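Local structure of alpha-1,3-glucanase (6K0P) at residues Q179-A192 with T208-T220. The protein hydrolyses alpha-1,3-glucan, as a glycoside hydrolase family 87 enzyme whose catalytic domain binds nigerose. The protein carries 1 engineered substitution. Sequence-based numbering, arbitrary orientation.
Sequences QANPDPTKYVAVSA and TKKGIYIPAGEWT. With GLC (alpha-D-glucopyranose), chain D.
Strands 187-189 and 211-214 pair in parallel at the N-terminal end of the parallel beta-helix, and the loop before the first strand folds back over Tyr213. The ladder's hydrogen bonds run from Val188 N to Gly211 O, from Tyr213 N to Val188 O (2.9 Å) and from Val190 N to Tyr213 O; ahead of it, Lys186 O accepts from Lys210 N at 2.7 Å. A chi1 of 172°, CG trans to N, turns the Tyr213 ring under Asn181. Asn181 CA stands over the centre of one face, Asn181 CB makes a CH-pi contact with that face, and Pro215 N lies against the opposite one. The phenol OH donates to Gln179 O (2.6 Å), in the carbonyl plane and on a lone pair. An Asx turn at Asn181 shapes this loop, and Asn181 ND2 makes an almost straight hydrogen bond (175°) to Tyr187 O. Helix 196-204, which links the two strands, covers Val188 and Ile212, as the helix capping the N-terminal end of a right-handed parallel beta-helix does; strand 211-214 passes the pairing on to strand 233-236. Lys210 CB sits over one face of the Tyr187 ring and Pro182 CG over the other, while Tyr187 OH hydrogen-bonds to Glu233 OE1. The Lys209 chain folds at its second torsion (chi2 -61°), bringing NZ back to Thr185 O (2.9 Å) from above the carbonyl plane; a water links the same NZ to Pro184 O. Beyond the ladder Val190 CG1 rests on the Trp219 six-membered ring, 4.1 Å from its centroid. Glu218, which does not touch 179-192, accepts at OE2 a hydrogen bond from O1 of a bound glucose, in a glycan pocket with Gln140.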
# COMPACT_ATOMS: atom_id res chain seq x y z
N GLN A 179 22.61 -13.07 7.39
CA GLN A 179 23.83 -12.66 6.71
C GLN A 179 24.75 -11.95 7.69
O GLN A 179 24.32 -11.07 8.44
CB GLN A 179 23.43 -11.80 5.51
CG GLN A 179 24.29 -10.62 5.12
CD GLN A 179 23.59 -9.76 4.06
OE1 GLN A 179 23.58 -10.13 2.89
NE2 GLN A 179 23.00 -8.63 4.47
N ALA A 180 26.02 -12.36 7.70
CA ALA A 180 27.03 -11.83 8.62
C ALA A 180 27.53 -10.47 8.16
O ALA A 180 27.23 -10.00 7.06
CB ALA A 180 28.21 -12.79 8.67
N ASN A 181 28.33 -9.84 9.00
CA ASN A 181 29.00 -8.61 8.62
C ASN A 181 29.78 -8.86 7.32
O ASN A 181 30.60 -9.78 7.28
CB ASN A 181 29.96 -8.20 9.74
CG ASN A 181 30.57 -6.82 9.52
OD1 ASN A 181 30.74 -6.38 8.39
ND2 ASN A 181 30.88 -6.13 10.62
N PRO A 182 29.53 -8.09 6.26
CA PRO A 182 30.24 -8.36 5.00
C PRO A 182 31.74 -8.26 5.13
O PRO A 182 32.47 -8.98 4.44
CB PRO A 182 29.68 -7.29 4.04
CG PRO A 182 28.38 -6.86 4.66
CD PRO A 182 28.57 -6.98 6.14
N ASP A 183 32.23 -7.38 6.00
CA ASP A 183 33.67 -7.25 6.24
C ASP A 183 33.87 -6.45 7.51
O ASP A 183 33.68 -5.22 7.52
CB ASP A 183 34.40 -6.59 5.07
CG ASP A 183 35.92 -6.63 5.25
OD1 ASP A 183 36.40 -6.69 6.39
OD2 ASP A 183 36.63 -6.58 4.22
N PRO A 184 34.24 -7.11 8.61
CA PRO A 184 34.42 -6.41 9.88
C PRO A 184 35.42 -5.26 9.84
O PRO A 184 35.32 -4.36 10.69
CB PRO A 184 34.90 -7.54 10.82
CG PRO A 184 34.32 -8.79 10.21
CD PRO A 184 34.29 -8.58 8.74
N THR A 185 36.36 -5.25 8.90
CA THR A 185 37.29 -4.13 8.82
C THR A 185 36.73 -2.93 8.06
O THR A 185 37.35 -1.86 8.09
CB THR A 185 38.62 -4.55 8.19
OG1 THR A 185 38.44 -4.76 6.78
CG2 THR A 185 39.15 -5.83 8.86
N LYS A 186 35.59 -3.10 7.39
CA LYS A 186 34.99 -2.03 6.61
C LYS A 186 33.63 -1.59 7.12
O LYS A 186 33.22 -0.46 6.82
CB LYS A 186 34.87 -2.43 5.13
CG LYS A 186 36.24 -2.66 4.48
CD LYS A 186 36.10 -3.10 3.04
CE LYS A 186 37.45 -3.53 2.47
NZ LYS A 186 37.30 -4.13 1.12
N TYR A 187 32.93 -2.43 7.87
CA TYR A 187 31.62 -2.09 8.41
C TYR A 187 31.71 -2.17 9.93
O TYR A 187 31.93 -3.25 10.49
CB TYR A 187 30.56 -3.07 7.89
CG TYR A 187 30.36 -3.00 6.39
CD1 TYR A 187 31.19 -3.71 5.54
CD2 TYR A 187 29.35 -2.22 5.84
CE1 TYR A 187 31.03 -3.65 4.16
CE2 TYR A 187 29.18 -2.15 4.46
CZ TYR A 187 30.03 -2.87 3.62
OH TYR A 187 29.88 -2.84 2.26
N VAL A 188 31.54 -1.02 10.59
CA VAL A 188 31.55 -0.98 12.06
C VAL A 188 30.29 -1.68 12.57
O VAL A 188 29.17 -1.31 12.21
CB VAL A 188 31.61 0.47 12.55
CG1 VAL A 188 31.64 0.50 14.08
CG2 VAL A 188 32.83 1.19 11.97
N ALA A 189 30.47 -2.67 13.44
CA ALA A 189 29.31 -3.43 13.92
C ALA A 189 28.64 -2.74 15.10
O ALA A 189 29.29 -2.40 16.09
CB ALA A 189 29.73 -4.85 14.33
N VAL A 190 27.32 -2.55 14.97
CA VAL A 190 26.51 -2.31 16.15
C VAL A 190 26.58 -3.56 17.03
O VAL A 190 26.74 -4.68 16.53
CB VAL A 190 25.07 -2.01 15.69
CG1 VAL A 190 24.09 -1.97 16.86
CG2 VAL A 190 25.05 -0.68 14.91
N SER A 191 26.51 -3.36 18.34
CA SER A 191 26.62 -4.47 19.28
C SER A 191 25.83 -4.13 20.53
O SER A 191 25.29 -3.04 20.67
CB SER A 191 28.08 -4.71 19.66
OG SER A 191 28.49 -3.69 20.55
N ALA A 192 25.80 -5.08 21.47
CA ALA A 192 25.12 -4.86 22.74
C ALA A 192 25.62 -3.61 23.46
O ALA A 192 24.87 -3.01 24.24
CB ALA A 192 25.25 -6.09 23.64
N THR A 208 38.55 4.58 6.05
CA THR A 208 38.60 3.23 5.52
C THR A 208 37.29 2.47 5.70
O THR A 208 37.14 1.37 5.15
CB THR A 208 39.74 2.44 6.16
OG1 THR A 208 39.40 2.12 7.52
CG2 THR A 208 41.03 3.26 6.12
N LYS A 209 36.33 3.02 6.45
CA LYS A 209 35.06 2.33 6.67
C LYS A 209 34.08 2.66 5.56
O LYS A 209 34.02 3.80 5.08
CB LYS A 209 34.45 2.70 8.02
CG LYS A 209 35.37 2.49 9.21
CD LYS A 209 35.78 1.05 9.37
CE LYS A 209 36.71 0.93 10.57
NZ LYS A 209 37.48 -0.34 10.57
N LYS A 210 33.30 1.66 5.16
CA LYS A 210 32.23 1.84 4.19
C LYS A 210 30.88 2.13 4.84
O LYS A 210 29.99 2.66 4.17
CB LYS A 210 32.07 0.57 3.34
CG LYS A 210 33.27 0.25 2.47
CD LYS A 210 32.80 -0.44 1.20
CE LYS A 210 33.62 -1.67 0.89
NZ LYS A 210 32.79 -2.72 0.23
N GLY A 211 30.72 1.77 6.10
CA GLY A 211 29.43 1.97 6.76
C GLY A 211 29.37 1.21 8.06
O GLY A 211 30.38 1.02 8.74
N ILE A 212 28.15 0.79 8.40
CA ILE A 212 27.90 0.04 9.62
C ILE A 212 27.14 -1.24 9.29
O ILE A 212 26.44 -1.32 8.28
CB ILE A 212 27.15 0.85 10.70
CG1 ILE A 212 25.71 1.15 10.27
CG2 ILE A 212 27.91 2.13 11.02
CD1 ILE A 212 24.82 1.67 11.42
N TYR A 213 27.31 -2.23 10.16
CA TYR A 213 26.57 -3.48 10.10
C TYR A 213 25.74 -3.59 11.36
O TYR A 213 26.24 -3.37 12.47
CB TYR A 213 27.54 -4.66 10.02
CG TYR A 213 26.87 -6.01 10.16
CD1 TYR A 213 26.06 -6.52 9.14
CD2 TYR A 213 27.06 -6.79 11.30
CE1 TYR A 213 25.45 -7.76 9.27
CE2 TYR A 213 26.47 -8.03 11.42
CZ TYR A 213 25.66 -8.51 10.42
OH TYR A 213 25.09 -9.75 10.57
N ILE A 214 24.46 -3.92 11.19
CA ILE A 214 23.55 -4.09 12.32
C ILE A 214 23.18 -5.56 12.40
O ILE A 214 22.48 -6.08 11.52
CB ILE A 214 22.31 -3.20 12.19
CG1 ILE A 214 22.72 -1.77 11.84
CG2 ILE A 214 21.53 -3.21 13.50
CD1 ILE A 214 21.55 -0.77 11.75
N PRO A 215 23.65 -6.28 13.42
CA PRO A 215 23.47 -7.73 13.46
C PRO A 215 22.02 -8.11 13.70
O PRO A 215 21.15 -7.28 13.96
CB PRO A 215 24.32 -8.17 14.67
CG PRO A 215 25.18 -7.01 15.00
CD PRO A 215 24.47 -5.77 14.53
N ALA A 216 21.77 -9.42 13.62
CA ALA A 216 20.48 -9.95 14.04
C ALA A 216 20.19 -9.49 15.47
O ALA A 216 21.08 -9.44 16.32
CB ALA A 216 20.51 -11.47 13.98
N GLY A 217 18.92 -9.15 15.72
CA GLY A 217 18.52 -8.74 17.05
C GLY A 217 17.50 -7.63 17.02
O GLY A 217 17.03 -7.25 15.95
N GLU A 218 17.13 -7.13 18.20
CA GLU A 218 16.26 -5.97 18.32
C GLU A 218 17.09 -4.81 18.84
O GLU A 218 17.73 -4.93 19.89
CB GLU A 218 15.11 -6.24 19.28
CG GLU A 218 14.16 -7.35 18.86
CD GLU A 218 13.00 -7.47 19.82
OE1 GLU A 218 12.76 -6.50 20.57
OE2 GLU A 218 12.31 -8.50 19.81
N TRP A 219 17.06 -3.70 18.12
CA TRP A 219 17.93 -2.56 18.39
C TRP A 219 17.06 -1.32 18.50
O TRP A 219 16.32 -0.99 17.57
CB TRP A 219 18.94 -2.41 17.25
CG TRP A 219 19.68 -3.69 17.01
CD1 TRP A 219 19.45 -4.61 16.03
CD2 TRP A 219 20.75 -4.20 17.81
NE1 TRP A 219 20.32 -5.66 16.16
CE2 TRP A 219 21.14 -5.43 17.24
CE3 TRP A 219 21.43 -3.74 18.94
CZ2 TRP A 219 22.16 -6.21 17.77
CZ3 TRP A 219 22.45 -4.51 19.47
CH2 TRP A 219 22.81 -5.73 18.88
N THR A 220 17.12 -0.65 19.65
CA THR A 220 16.27 0.51 19.87
C THR A 220 16.65 1.62 18.91
O THR A 220 17.83 1.97 18.77
CB THR A 220 16.42 1.00 21.31
OG1 THR A 220 15.83 0.04 22.19
CG2 THR A 220 15.72 2.35 21.49
C1 GLC D . 9.24 -8.92 18.24
C2 GLC D . 7.98 -8.21 18.71
C3 GLC D . 6.79 -9.12 19.05
C4 GLC D . 6.69 -10.18 18.00
C5 GLC D . 7.99 -10.93 17.98
C6 GLC D . 7.96 -12.14 17.06
O1 GLC D . 9.92 -9.38 19.32
O2 GLC D . 8.32 -7.36 19.78
O3 GLC D . 5.61 -8.39 18.86
O4 GLC D . 5.65 -11.05 18.33
O5 GLC D . 8.93 -10.04 17.46
O6 GLC D . 7.66 -11.83 15.72
O HOH W 1 35.13 -1.85 11.26